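Local coordinates for esterase (Rhizomucor miehei, PDB 4WY5), which is a fungal esterase of the alpha/beta hydrolase fold, thought to hydrolyse carboxylic esters, probably through a catalytic triad, at residues D55-S60 with T64-I69; V82-H87 with L139-N144; K101-L106 with V112-V117; T129-I134 with S167-I172. All blocks are in the same frame, centred on the assembly; numbering follows the deposited sequence.

Interaction 1. Residues D55-S60 with T64-I69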
loop_
_atom_site.group_PDB
_atom_site.type_symbol
_atom_site.label_atom_id
_atom_site.label_comp_id
_atom_site.label_asym_id
_atom_site.label_seq_id
_atom_site.Cartn_x
_atom_site.Cartn_y
_atom_site.Cartn_z
ATOM N N ASP A 55 -25.956 11.657 -17.218
ATOM C CA ASP A 55 -25.216 11.557 -18.490
ATOM C C ASP A 55 -25.343 12.834 -19.350
ATOM O O ASP A 55 -26.416 13.424 -19.435
ATOM C CB ASP A 55 -25.682 10.333 -19.301
ATOM C CG ASP A 55 -25.163 9.003 -18.727
ATOM O OD1 ASP A 55 -24.317 9.034 -17.812
ATOM O OD2 ASP A 55 -25.583 7.921 -19.202
ATOM N N LYS A 56 -24.244 13.239 -19.992
ATOM C CA LYS A 56 -24.181 14.474 -20.783
ATOM C C LYS A 56 -23.370 14.281 -22.079
ATOM O O LYS A 56 -22.421 13.486 -22.124
ATOM C CB LYS A 56 -23.570 15.609 -19.952
ATOM C CG LYS A 56 -24.409 16.064 -18.758
ATOM C CD LYS A 56 -23.795 17.274 -18.053
ATOM C CE LYS A 56 -23.978 18.557 -18.844
ATOM N NZ LYS A 56 -25.415 18.922 -18.962
ATOM N N VAL A 57 -23.752 15.017 -23.123
ATOM C CA VAL A 57 -23.105 14.954 -24.431
ATOM C C VAL A 57 -22.653 16.352 -24.851
ATOM O O VAL A 57 -23.479 17.252 -24.983
ATOM C CB VAL A 57 -24.065 14.373 -25.493
ATOM C CG1 VAL A 57 -23.435 14.391 -26.892
ATOM C CG2 VAL A 57 -24.501 12.968 -25.096
ATOM N N VAL A 58 -21.351 16.545 -25.056
ATOM C CA VAL A 58 -20.796 17.901 -25.178
ATOM C C VAL A 58 -19.733 18.059 -26.258
ATOM O O VAL A 58 -19.272 17.078 -26.840
ATOM C CB VAL A 58 -20.151 18.372 -23.844
ATOM C CG1 VAL A 58 -21.170 18.405 -22.719
ATOM C CG2 VAL A 58 -18.974 17.477 -23.481
ATOM N N GLU A 59 -19.346 19.309 -26.506
ATOM C CA GLU A 59 -18.328 19.640 -27.497
ATOM C C GLU A 59 -17.156 20.368 -26.827
ATOM O O GLU A 59 -17.353 21.172 -25.907
ATOM C CB GLU A 59 -18.929 20.479 -28.629
ATOM C CG GLU A 59 -17.929 20.841 -29.716
ATOM C CD GLU A 59 -18.594 21.349 -30.984
ATOM O OE1 GLU A 59 -19.773 21.763 -30.919
ATOM O OE2 GLU A 59 -17.925 21.351 -32.040
ATOM N N SER A 60 -15.938 20.060 -27.270
ATOM C CA SER A 60 -14.731 20.565 -26.630
ATOM C C SER A 60 -13.487 20.317 -27.473
ATOM O O SER A 60 -13.247 19.180 -27.902
ATOM C CB SER A 60 -14.548 19.910 -25.252
ATOM O OG SER A 60 -13.427 20.450 -24.560
ATOM N N THR A 64 -16.491 15.739 -30.037
ATOM C CA THR A 64 -17.754 15.503 -29.337
ATOM C C THR A 64 -17.552 14.358 -28.348
ATOM O O THR A 64 -17.003 13.312 -28.696
ATOM C CB THR A 64 -18.923 15.198 -30.313
ATOM O OG1 THR A 64 -18.661 13.986 -31.037
ATOM C CG2 THR A 64 -19.109 16.360 -31.308
ATOM N N LEU A 65 -17.964 14.585 -27.106
ATOM C CA LEU A 65 -17.698 13.663 -26.013
ATOM C C LEU A 65 -18.975 13.171 -25.351
ATOM O O LEU A 65 -20.003 13.861 -25.361
ATOM C CB LEU A 65 -16.831 14.348 -24.955
ATOM C CG LEU A 65 -15.544 15.029 -25.417
ATOM C CD1 LEU A 65 -14.999 15.876 -24.289
ATOM C CD2 LEU A 65 -14.525 13.980 -25.816
ATOM N N LYS A 66 -18.900 11.983 -24.761
ATOM C CA LYS A 66 -19.952 11.488 -23.882
ATOM C C LYS A 66 -19.382 11.284 -22.480
ATOM O O LYS A 66 -18.354 10.619 -22.316
ATOM C CB LYS A 66 -20.558 10.188 -24.418
ATOM C CG LYS A 66 -21.893 9.806 -23.756
ATOM C CD LYS A 66 -22.353 8.455 -24.257
ATOM C CE LYS A 66 -21.991 8.311 -25.734
ATOM N NZ LYS A 66 -22.049 6.898 -26.220
ATOM N N LEU A 67 -20.056 11.849 -21.478
ATOM C CA LEU A 67 -19.572 11.821 -20.098
ATOM C C LEU A 67 -20.633 11.289 -19.130
ATOM O O LEU A 67 -21.834 11.415 -19.371
ATOM C CB LEU A 67 -19.143 13.222 -19.641
ATOM C CG LEU A 67 -18.149 14.014 -20.489
ATOM C CD1 LEU A 67 -17.886 15.367 -19.873
ATOM C CD2 LEU A 67 -16.863 13.254 -20.678
ATOM N N THR A 68 -20.185 10.677 -18.041
ATOM C CA THR A 68 -21.089 10.331 -16.954
ATOM C C THR A 68 -20.580 11.020 -15.692
ATOM O O THR A 68 -19.394 10.946 -15.370
ATOM C CB THR A 68 -21.201 8.793 -16.760
ATOM O OG1 THR A 68 -21.822 8.217 -17.919
ATOM C CG2 THR A 68 -22.049 8.446 -15.545
ATOM N N ILE A 69 -21.476 11.728 -15.009
ATOM C CA ILE A 69 -21.117 12.506 -13.832
ATOM C C ILE A 69 -21.757 11.890 -12.593
ATOM O O ILE A 69 -22.967 11.748 -12.519
ATOM C CB ILE A 69 -21.550 13.984 -13.975
ATOM C CG1 ILE A 69 -20.744 14.669 -15.085
ATOM C CG2 ILE A 69 -21.289 14.740 -12.678
ATOM C CD1 ILE A 69 -21.521 14.951 -16.322
#

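Interaction 2. Residues V82-H87 with L139-N144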
loop_
_atom_site.group_PDB
_atom_site.type_symbol
_atom_site.label_atom_id
_atom_site.label_comp_id
_atom_site.label_asym_id
_atom_site.label_seq_id
_atom_site.Cartn_x
_atom_site.Cartn_y
_atom_site.Cartn_z
ATOM N N VAL A 82 -12.752 17.056 -7.737
ATOM C CA VAL A 82 -13.164 16.280 -8.914
ATOM C C VAL A 82 -12.139 15.183 -9.286
ATOM O O VAL A 82 -10.916 15.372 -9.147
ATOM C CB VAL A 82 -13.431 17.226 -10.134
ATOM C CG1 VAL A 82 -12.178 18.022 -10.523
ATOM C CG2 VAL A 82 -13.998 16.463 -11.323
ATOM N N LEU A 83 -12.657 14.014 -9.685
ATOM C CA LEU A 83 -11.844 12.864 -10.100
ATOM C C LEU A 83 -12.149 12.432 -11.537
ATOM O O LEU A 83 -13.283 12.056 -11.840
ATOM C CB LEU A 83 -12.085 11.677 -9.150
ATOM C CG LEU A 83 -11.434 10.329 -9.485
ATOM C CD1 LEU A 83 -9.901 10.445 -9.487
ATOM C CD2 LEU A 83 -11.900 9.236 -8.522
ATOM N N ILE A 84 -11.149 12.471 -12.416
ATOM C CA ILE A 84 -11.300 11.992 -13.794
ATOM C C ILE A 84 -11.039 10.489 -13.829
ATOM O O ILE A 84 -9.904 10.072 -13.570
ATOM C CB ILE A 84 -10.302 12.692 -14.753
ATOM C CG1 ILE A 84 -10.365 14.215 -14.592
ATOM C CG2 ILE A 84 -10.563 12.281 -16.191
ATOM C CD1 ILE A 84 -11.708 14.810 -15.001
ATOM N N PHE A 85 -12.047 9.667 -14.154
ATOM C CA PHE A 85 -11.839 8.210 -14.125
ATOM C C PHE A 85 -11.853 7.550 -15.518
ATOM O O PHE A 85 -12.808 7.679 -16.297
ATOM C CB PHE A 85 -12.887 7.532 -13.235
ATOM C CG PHE A 85 -12.563 6.098 -12.920
ATOM C CD1 PHE A 85 -11.790 5.780 -11.821
ATOM C CD2 PHE A 85 -12.990 5.074 -13.750
ATOM C CE1 PHE A 85 -11.471 4.478 -11.541
ATOM C CE2 PHE A 85 -12.668 3.761 -13.477
ATOM C CZ PHE A 85 -11.910 3.467 -12.367
ATOM N N LEU A 86 -10.787 6.803 -15.791
ATOM C CA LEU A 86 -10.546 6.183 -17.094
ATOM C C LEU A 86 -10.531 4.664 -16.959
ATOM O O LEU A 86 -9.596 4.102 -16.377
ATOM C CB LEU A 86 -9.214 6.679 -17.640
ATOM C CG LEU A 86 -9.081 8.200 -17.493
ATOM C CD1 LEU A 86 -7.679 8.718 -17.845
ATOM C CD2 LEU A 86 -10.147 8.882 -18.359
ATOM N N HIS A 87 -11.549 3.997 -17.504
ATOM C CA HIS A 87 -11.721 2.550 -17.285
ATOM C C HIS A 87 -10.817 1.662 -18.144
ATOM O O HIS A 87 -10.433 2.031 -19.251
ATOM C CB HIS A 87 -13.183 2.148 -17.539
ATOM C CG HIS A 87 -13.566 2.157 -18.992
ATOM N ND1 HIS A 87 -13.331 1.090 -19.830
ATOM C CD2 HIS A 87 -14.183 3.102 -19.745
ATOM C CE1 HIS A 87 -13.773 1.383 -21.043
ATOM N NE2 HIS A 87 -14.303 2.591 -21.015
ATOM N N LEU A 139 -10.415 19.823 -20.365
ATOM C CA LEU A 139 -10.636 21.231 -20.696
ATOM C C LEU A 139 -12.071 21.645 -20.443
ATOM O O LEU A 139 -12.331 22.760 -20.007
ATOM C CB LEU A 139 -10.266 21.525 -22.154
ATOM C CG LEU A 139 -8.753 21.651 -22.387
ATOM C CD1 LEU A 139 -8.387 21.825 -23.863
ATOM C CD2 LEU A 139 -8.166 22.784 -21.537
ATOM N N TRP A 140 -12.999 20.736 -20.702
ATOM C CA TRP A 140 -14.406 21.037 -20.532
ATOM C C TRP A 140 -14.796 21.187 -19.064
ATOM O O TRP A 140 -15.552 22.091 -18.692
ATOM C CB TRP A 140 -15.245 19.947 -21.183
ATOM C CG TRP A 140 -16.695 20.221 -21.089
ATOM C CD1 TRP A 140 -17.445 20.941 -21.965
ATOM C CD2 TRP A 140 -17.585 19.798 -20.041
ATOM N NE1 TRP A 140 -18.750 20.992 -21.534
ATOM C CE2 TRP A 140 -18.863 20.299 -20.356
ATOM C CE3 TRP A 140 -17.428 19.035 -18.882
ATOM C CZ2 TRP A 140 -19.985 20.063 -19.546
ATOM C CZ3 TRP A 140 -18.545 18.806 -18.073
ATOM C CH2 TRP A 140 -19.803 19.319 -18.412
ATOM N N VAL A 141 -14.260 20.303 -18.230
ATOM C CA VAL A 141 -14.514 20.337 -16.800
ATOM C C VAL A 141 -14.025 21.634 -16.165
ATOM O O VAL A 141 -14.681 22.185 -15.285
ATOM C CB VAL A 141 -13.837 19.141 -16.098
ATOM C CG1 VAL A 141 -13.674 19.410 -14.616
ATOM C CG2 VAL A 141 -14.640 17.873 -16.338
ATOM N N ARG A 142 -12.882 22.130 -16.629
ATOM C CA ARG A 142 -12.362 23.417 -16.157
ATOM C C ARG A 142 -13.242 24.594 -16.582
ATOM O O ARG A 142 -13.346 25.584 -15.864
ATOM C CB ARG A 142 -10.937 23.646 -16.680
ATOM C CG ARG A 142 -9.869 22.868 -15.951
ATOM C CD ARG A 142 -8.477 23.082 -16.538
ATOM N NE ARG A 142 -7.537 23.303 -15.445
ATOM C CZ ARG A 142 -6.855 24.426 -15.251
ATOM N NH1 ARG A 142 -6.952 25.423 -16.117
ATOM N NH2 ARG A 142 -6.039 24.526 -14.209
ATOM N N GLU A 143 -13.886 24.469 -17.741
ATOM C CA GLU A 143 -14.751 25.525 -18.269
ATOM C C GLU A 143 -16.120 25.588 -17.597
ATOM O O GLU A 143 -16.769 26.630 -17.610
ATOM C CB GLU A 143 -14.944 25.346 -19.770
ATOM C CG GLU A 143 -13.952 26.133 -20.593
ATOM C CD GLU A 143 -14.110 27.633 -20.424
ATOM O OE1 GLU A 143 -15.247 28.140 -20.581
ATOM O OE2 GLU A 143 -13.090 28.301 -20.133
ATOM N N ASN A 144 -16.573 24.466 -17.047
ATOM C CA ASN A 144 -17.926 24.390 -16.508
ATOM C C ASN A 144 -17.994 24.005 -15.030
ATOM O O ASN A 144 -18.929 23.323 -14.611
ATOM C CB ASN A 144 -18.758 23.399 -17.324
ATOM C CG ASN A 144 -19.028 23.890 -18.734
ATOM O OD1 ASN A 144 -19.990 24.621 -18.976
ATOM N ND2 ASN A 144 -18.188 23.478 -19.677
#

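Interaction 3. Residues K101-L106 with V112-V117. With SO4 (sulfate ion), chain D.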
loop_
_atom_site.group_PDB
_atom_site.type_symbol
_atom_site.label_atom_id
_atom_site.label_comp_id
_atom_site.label_asym_id
_atom_site.label_seq_id
_atom_site.Cartn_x
_atom_site.Cartn_y
_atom_site.Cartn_z
ATOM N N LYS A 101 -18.701 -0.915 -9.691
ATOM C CA LYS A 101 -18.378 -1.094 -8.268
ATOM C C LYS A 101 -17.204 -0.190 -7.800
ATOM O O LYS A 101 -17.373 0.566 -6.831
ATOM C CB LYS A 101 -18.114 -2.586 -7.967
ATOM C CG LYS A 101 -17.633 -2.889 -6.554
ATOM C CD LYS A 101 -18.717 -2.611 -5.525
ATOM C CE LYS A 101 -18.309 -3.074 -4.108
ATOM N NZ LYS A 101 -19.292 -2.603 -3.078
ATOM N N PRO A 102 -16.030 -0.223 -8.476
ATOM C CA PRO A 102 -14.991 0.715 -7.996
ATOM C C PRO A 102 -15.322 2.211 -8.172
ATOM O O PRO A 102 -14.886 3.012 -7.334
ATOM C CB PRO A 102 -13.760 0.357 -8.838
ATOM C CG PRO A 102 -14.308 -0.342 -10.053
ATOM C CD PRO A 102 -15.536 -1.081 -9.565
ATOM N N VAL A 103 -16.084 2.581 -9.201
ATOM C CA VAL A 103 -16.446 3.985 -9.412
ATOM C C VAL A 103 -17.364 4.511 -8.300
ATOM O O VAL A 103 -17.141 5.596 -7.736
ATOM C CB VAL A 103 -17.141 4.190 -10.774
ATOM C CG1 VAL A 103 -17.806 5.556 -10.847
ATOM C CG2 VAL A 103 -16.144 4.013 -11.899
ATOM N N ARG A 104 -18.386 3.737 -7.971
ATOM C CA ARG A 104 -19.316 4.150 -6.934
ATOM C C ARG A 104 -18.678 4.129 -5.536
ATOM O O ARG A 104 -18.953 5.020 -4.725
ATOM C CB ARG A 104 -20.589 3.287 -7.001
ATOM C CG ARG A 104 -21.484 3.723 -8.178
ATOM C CD ARG A 104 -22.891 3.111 -8.228
ATOM N NE ARG A 104 -23.555 3.522 -9.471
ATOM C CZ ARG A 104 -24.832 3.307 -9.774
ATOM N NH1 ARG A 104 -25.632 2.682 -8.923
ATOM N NH2 ARG A 104 -25.309 3.722 -10.942
ATOM N N ASP A 105 -17.784 3.167 -5.286
ATOM C CA ASP A 105 -17.000 3.116 -4.030
ATOM C C ASP A 105 -16.072 4.342 -3.823
ATOM O O ASP A 105 -16.068 4.966 -2.762
ATOM C CB ASP A 105 -16.151 1.822 -3.961
ATOM C CG ASP A 105 -16.978 0.592 -3.581
ATOM O OD1 ASP A 105 -18.178 0.752 -3.246
ATOM O OD2 ASP A 105 -16.430 -0.532 -3.576
ATOM N N LEU A 106 -15.252 4.649 -4.820
ATOM C CA LEU A 106 -14.363 5.816 -4.747
ATOM C C LEU A 106 -15.138 7.129 -4.549
ATOM O O LEU A 106 -14.721 8.001 -3.779
ATOM C CB LEU A 106 -13.511 5.905 -6.017
ATOM C CG LEU A 106 -12.519 4.740 -6.190
ATOM C CD1 LEU A 106 -11.854 4.750 -7.561
ATOM C CD2 LEU A 106 -11.471 4.757 -5.075
ATOM N N VAL A 112 -16.353 12.881 -3.591
ATOM C CA VAL A 112 -15.983 13.690 -4.753
ATOM C C VAL A 112 -17.013 13.638 -5.884
ATOM O O VAL A 112 -17.946 12.847 -5.846
ATOM C CB VAL A 112 -14.637 13.240 -5.333
ATOM C CG1 VAL A 112 -13.513 13.387 -4.275
ATOM C CG2 VAL A 112 -14.734 11.800 -5.823
ATOM N N VAL A 113 -16.806 14.467 -6.906
ATOM C CA VAL A 113 -17.520 14.331 -8.169
ATOM C C VAL A 113 -16.652 13.562 -9.181
ATOM O O VAL A 113 -15.568 14.025 -9.568
ATOM C CB VAL A 113 -17.895 15.714 -8.764
ATOM C CG1 VAL A 113 -18.496 15.554 -10.147
ATOM C CG2 VAL A 113 -18.863 16.455 -7.836
ATOM N N THR A 114 -17.128 12.396 -9.615
ATOM C CA THR A 114 -16.387 11.568 -10.566
ATOM C C THR A 114 -16.911 11.792 -11.976
ATOM O O THR A 114 -18.102 11.608 -12.238
ATOM C CB THR A 114 -16.502 10.049 -10.239
ATOM O OG1 THR A 114 -15.947 9.775 -8.949
ATOM C CG2 THR A 114 -15.771 9.202 -11.296
ATOM N N VAL A 115 -16.020 12.175 -12.885
ATOM C CA VAL A 115 -16.375 12.309 -14.296
ATOM C C VAL A 115 -15.849 11.087 -15.038
ATOM O O VAL A 115 -14.639 10.909 -15.180
ATOM C CB VAL A 115 -15.795 13.602 -14.934
ATOM C CG1 VAL A 115 -16.199 13.708 -16.413
ATOM C CG2 VAL A 115 -16.222 14.864 -14.140
ATOM N N PHE A 116 -16.766 10.227 -15.466
ATOM C CA PHE A 116 -16.423 9.018 -16.197
ATOM C C PHE A 116 -16.395 9.319 -17.700
ATOM O O PHE A 116 -17.430 9.645 -18.290
ATOM C CB PHE A 116 -17.439 7.911 -15.889
ATOM C CG PHE A 116 -17.057 6.552 -16.430
ATOM C CD1 PHE A 116 -17.424 6.174 -17.718
ATOM C CD2 PHE A 116 -16.363 5.636 -15.637
ATOM C CE1 PHE A 116 -17.075 4.907 -18.227
ATOM C CE2 PHE A 116 -16.009 4.365 -16.136
ATOM C CZ PHE A 116 -16.369 4.004 -17.431
ATOM N N VAL A 117 -15.221 9.184 -18.323
ATOM C CA VAL A 117 -15.070 9.505 -19.743
ATOM C C VAL A 117 -15.231 8.274 -20.627
ATOM O O VAL A 117 -14.383 7.375 -20.630
ATOM C CB VAL A 117 -13.700 10.137 -20.047
ATOM C CG1 VAL A 117 -13.596 10.467 -21.528
ATOM C CG2 VAL A 117 -13.508 11.396 -19.204
HETATM S S SO4 D . -29.075 2.654 -11.649
HETATM O O1 SO4 D . -30.334 2.463 -12.377
HETATM O O2 SO4 D . -28.876 4.074 -11.361
HETATM O O3 SO4 D . -29.109 1.914 -10.382
HETATM O O4 SO4 D . -27.966 2.184 -12.484
#

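Interaction 4. Residues T129-I134 with S167-I172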
loop_
_atom_site.group_PDB
_atom_site.type_symbol
_atom_site.label_atom_id
_atom_site.label_comp_id
_atom_site.label_asym_id
_atom_site.label_seq_id
_atom_site.Cartn_x
_atom_site.Cartn_y
_atom_site.Cartn_z
ATOM N N THR A 129 -6.440 8.619 -30.480
ATOM C CA THR A 129 -7.731 9.294 -30.386
ATOM C C THR A 129 -8.207 9.484 -28.935
ATOM O O THR A 129 -8.566 10.599 -28.538
ATOM C CB THR A 129 -8.815 8.514 -31.172
ATOM O OG1 THR A 129 -8.395 8.333 -32.531
ATOM C CG2 THR A 129 -10.155 9.245 -31.144
ATOM N N ALA A 130 -8.169 8.416 -28.136
ATOM C CA ALA A 130 -8.661 8.480 -26.751
ATOM C C ALA A 130 -7.875 9.463 -25.889
ATOM O O ALA A 130 -8.470 10.180 -25.086
ATOM C CB ALA A 130 -8.652 7.098 -26.112
ATOM N N ILE A 131 -6.555 9.512 -26.049
ATOM C CA ILE A 131 -5.744 10.472 -25.289
ATOM C C ILE A 131 -6.219 11.897 -25.567
ATOM O O ILE A 131 -6.345 12.724 -24.652
ATOM C CB ILE A 131 -4.248 10.372 -25.644
ATOM C CG1 ILE A 131 -3.667 9.025 -25.206
ATOM C CG2 ILE A 131 -3.456 11.491 -24.994
ATOM C CD1 ILE A 131 -2.202 8.829 -25.616
ATOM N N GLU A 132 -6.534 12.156 -26.833
ATOM C CA GLU A 132 -6.999 13.468 -27.261
ATOM C C GLU A 132 -8.410 13.770 -26.748
ATOM O O GLU A 132 -8.723 14.922 -26.438
ATOM C CB GLU A 132 -6.941 13.571 -28.791
ATOM C CG GLU A 132 -5.511 13.730 -29.346
ATOM C CD GLU A 132 -5.429 13.672 -30.880
ATOM O OE1 GLU A 132 -6.486 13.539 -31.551
ATOM O OE2 GLU A 132 -4.297 13.778 -31.414
ATOM N N GLU A 133 -9.252 12.745 -26.647
ATOM C CA GLU A 133 -10.575 12.932 -26.067
ATOM C C GLU A 133 -10.467 13.258 -24.577
ATOM O O GLU A 133 -11.186 14.120 -24.050
ATOM C CB GLU A 133 -11.448 11.683 -26.280
ATOM C CG GLU A 133 -11.987 11.546 -27.703
ATOM C CD GLU A 133 -12.545 10.167 -28.023
ATOM O OE1 GLU A 133 -12.216 9.201 -27.302
ATOM O OE2 GLU A 133 -13.283 10.040 -29.032
ATOM N N ILE A 134 -9.540 12.598 -23.896
ATOM C CA ILE A 134 -9.481 12.750 -22.456
ATOM C C ILE A 134 -8.904 14.127 -22.123
ATOM O O ILE A 134 -9.344 14.790 -21.158
ATOM C CB ILE A 134 -8.680 11.603 -21.815
ATOM C CG1 ILE A 134 -9.413 10.279 -22.085
ATOM C CG2 ILE A 134 -8.500 11.838 -20.327
ATOM C CD1 ILE A 134 -8.631 9.055 -21.767
ATOM N N SER A 167 -4.138 7.364 -18.143
ATOM C CA SER A 167 -3.870 8.373 -17.113
ATOM C C SER A 167 -2.441 8.897 -17.219
ATOM O O SER A 167 -2.189 10.105 -17.121
ATOM C CB SER A 167 -4.090 7.815 -15.708
ATOM O OG SER A 167 -5.434 7.431 -15.505
ATOM N N ALA A 168 -1.502 7.984 -17.428
ATOM C CA ALA A 168 -0.097 8.362 -17.480
ATOM C C ALA A 168 0.265 9.164 -18.746
ATOM O O ALA A 168 1.012 10.148 -18.670
ATOM C CB ALA A 168 0.770 7.121 -17.366
ATOM N N ALA A 169 -0.240 8.740 -19.902
ATOM C CA ALA A 169 0.028 9.459 -21.160
ATOM C C ALA A 169 -0.639 10.853 -21.247
ATOM O O ALA A 169 -0.018 11.826 -21.706
ATOM C CB ALA A 169 -0.394 8.608 -22.353
ATOM N N VAL A 170 -1.887 10.972 -20.805
ATOM C CA VAL A 170 -2.532 12.283 -20.878
ATOM C C VAL A 170 -1.879 13.235 -19.874
ATOM O O VAL A 170 -2.011 14.450 -20.013
ATOM C CB VAL A 170 -4.084 12.231 -20.634
ATOM C CG1 VAL A 170 -4.419 12.173 -19.157
ATOM C CG2 VAL A 170 -4.786 13.446 -21.274
ATOM N N SER A 171 -1.171 12.710 -18.871
ATOM C CA SER A 171 -0.426 13.619 -17.995
ATOM C C SER A 171 0.765 14.240 -18.746
ATOM O O SER A 171 1.106 15.413 -18.538
ATOM C CB SER A 171 0.070 12.911 -16.721
ATOM O OG SER A 171 -0.997 12.403 -15.936
ATOM N N ILE A 172 1.369 13.473 -19.644
ATOM C CA ILE A 172 2.502 13.976 -20.424
ATOM C C ILE A 172 2.002 14.891 -21.543
ATOM O O ILE A 172 2.538 15.989 -21.753
ATOM C CB ILE A 172 3.335 12.824 -21.030
ATOM C CG1 ILE A 172 3.946 11.958 -19.913
ATOM C CG2 ILE A 172 4.427 13.371 -21.971
ATOM C CD1 ILE A 172 4.672 10.695 -20.416
#

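Interaction 1. Residues D55-S60 with T64-I69
D55 and T68 meet at the end of a beta hairpin far from its turn; its strands, 52-60 and 63-71, form one margin of the alpha/beta hydrolase sheet. The two strands run antiparallel. K56 with L67 and V58 with L65 are hydrogen-bonded pairs, each closed by two backbone bonds; between them, V57 and K66 form a non-hydrogen-bonded pair, where the CA of V57 lies 3.4 Å from L65 O. D55, V57, E59, T64, K66 and T68 share one face, polar for the most part, as suits its exposed residues D55, E59, T64 and K66. K56, V58, L65 and L67 share the other, which is turned to helix 129-143. There V58 CG2 lies 4.1 Å from L65 CB, and both V58 and L67 touch W140 of that helix. K56 fits a boundary position: its methylene CD rests 3.7 Å from I69 CD1, and then bends at its last two torsions carry the charged end away from the partner strand.

The D55 side chain shows how a polar pair suits the opposite face. Its CB passes 4.0 Å from L67 O. CG lies anti to the carbonyl carbon (chi1 -74°), which brings the carboxylate alongside T68, the two side chains pointing the same way. OD2 is taken by a salt bridge with K96, while OD1 also has the T68 CG2 methyl 3.3 Å away. The T68 hydroxyl donates to this oxygen: OG1 sits 2.6 Å from D55 OD1 and comes from above the carboxylate plane, 46° out of it.

Interaction 2. Residues V82-H87 with L139-N144
V141 meets V82 and I84 with one methyl each, and these are the only side chains that touch between helix 139-143 and strand 82-86. CG1 of V141 lies 4.4 Å from V82 CG2, and its CG2 lies 4.4 Å from I84 CD1. The valine is directed toward the strand, and its fork straddles the two residues, which stand on the same face of the sheet with L83 turned to the other. I84 leaves its backbone at a slant; only its end, CD1, comes near. Branched aliphatic residues suit this buried place, filling it without polar groups. This is sheet-to-helix packing of the alpha/beta hydrolase fold: strand 80-86 lies between strands 113-117 and 155-160, and helix 129-143 lies over strands 80-86 and 113-117, V141 also touching V115.

The helix's other sides are looser and more open. E143 is exposed, and R142 is partly exposed with a long, weak ion pair to E153. W140 swings toward the hairpin strand 52-60. N144, the first residue past the helix, folds its amide back: ND2 donates to W140 O over 3.1 Å, nearly straight at 165°. The same nitrogen hangs 3.1 Å above the plane of the W140 indole, displaced toward the rim of the ring.

Interaction 3. Residues K101-L106 with V112-V117
Within the beta-alpha-beta crossover formed by strand 80-86, helix 100-110 and strand 113-117, V103 is the helix residue that meets the last strand, through T114 and F116. Its CG1, anti to the backbone N (chi1 166°), approaches T114 CG2 to 4.2 Å. The other methyl, CG2, comes obliquely to the F116 ring, 4.1 Å from CD2. A valine suits this spot because its two methyls can serve two neighbours on the same face of the strand. T114 fits as well: its methyl packs while its OG1 is held by the hydroxyl of T107, one helical turn beyond V103. Farther along, the contact is made by the backbone, with L106 O 4.3 Å from V112 CG2, and the L106 side chain turns to I308 and I311 of helix 302-319.

Other sides of the helix carry the polar residues. K101 NZ and D105 OD1, one turn apart, form a salt bridge of 3.5 Å, and D105 also bonds the hydroxyl of Y304. R104 points away from the strand on an extended chain, in a salt bridge with E53. Its NH2 makes a weak bond of 3.4 Å to O4 of a sulfate, probably from the crystallisation liquor, whose sulfur lies in the guanidinium plane at its edge. An apolar helix face laid on the sheet strand that follows it is typical of the beta-alpha-beta units of the alpha/beta hydrolase fold.

Interaction 4. Residues T129-I134 with S167-I172
I131 and I134 face A169 and V170 where two helices of the alpha/beta hydrolase fold cross. Helix 162-176 follows the probable nucleophile elbow, and helix 129-143 lies beside it; the axes of the two short segments pass 9.6 Å apart at a crossing angle of -66°. I131 makes the closest side-chain approach. Its CG1 lies anti to the carbonyl carbon and the chain stays extended (chi2 176°), which pushes CD1 out to 3.7 Å from A169 CB. The small alanine suits this place, since a methyl is all that stands between the isoleucine end and the helix backbone.

V170 fills the middle with a less usual rotation. Its CG1 sits between the backbone N and the carbonyl carbon (chi1 81°), leaving CG2 anti to the N and directed at the other helix. CG2 rests 3.8 Å from I131 O and 4.2 Å from CG2 of I134, whose side chain crosses that of the valine at about a right angle. The beta branches of valine and isoleucine keep these methyls close to their own helix backbones, so the contact is compact, buried and wholly apolar between side chains. I134 continues to L86 of the sheet.

Behind the contact, S167 gives its hydroxyl to a hydrogen bond with G163 O. Its own carbonyl is gripped from opposite faces of its plane, by the N of S171 and by that residue's hydroxyl, with OG 2.8 Å from S167 O.

Interactions 1, 2 and 3 all rest on the same mixed sheet, in which strands 52-60, 63-71, 113-117 and 80-86 lie in that order. Interaction 1 comes first along the chain. Interaction 3 falls between the two segments of interaction 2, while interactions 2 and 4 alternate along the chain. Helix 129-143 is shared by interactions 2 and 4 and touches the hairpin of interaction 1: its start packs on helix 162-176, its end on the sheet and on the hairpin. Centres of interactions 1 and 2 are about 10 Å apart, those of 3 and 4 about 18 Å. The fold is thus layered, with helix 100-110 and helix 129-143 flanking the sheet near the probable nucleophile elbow.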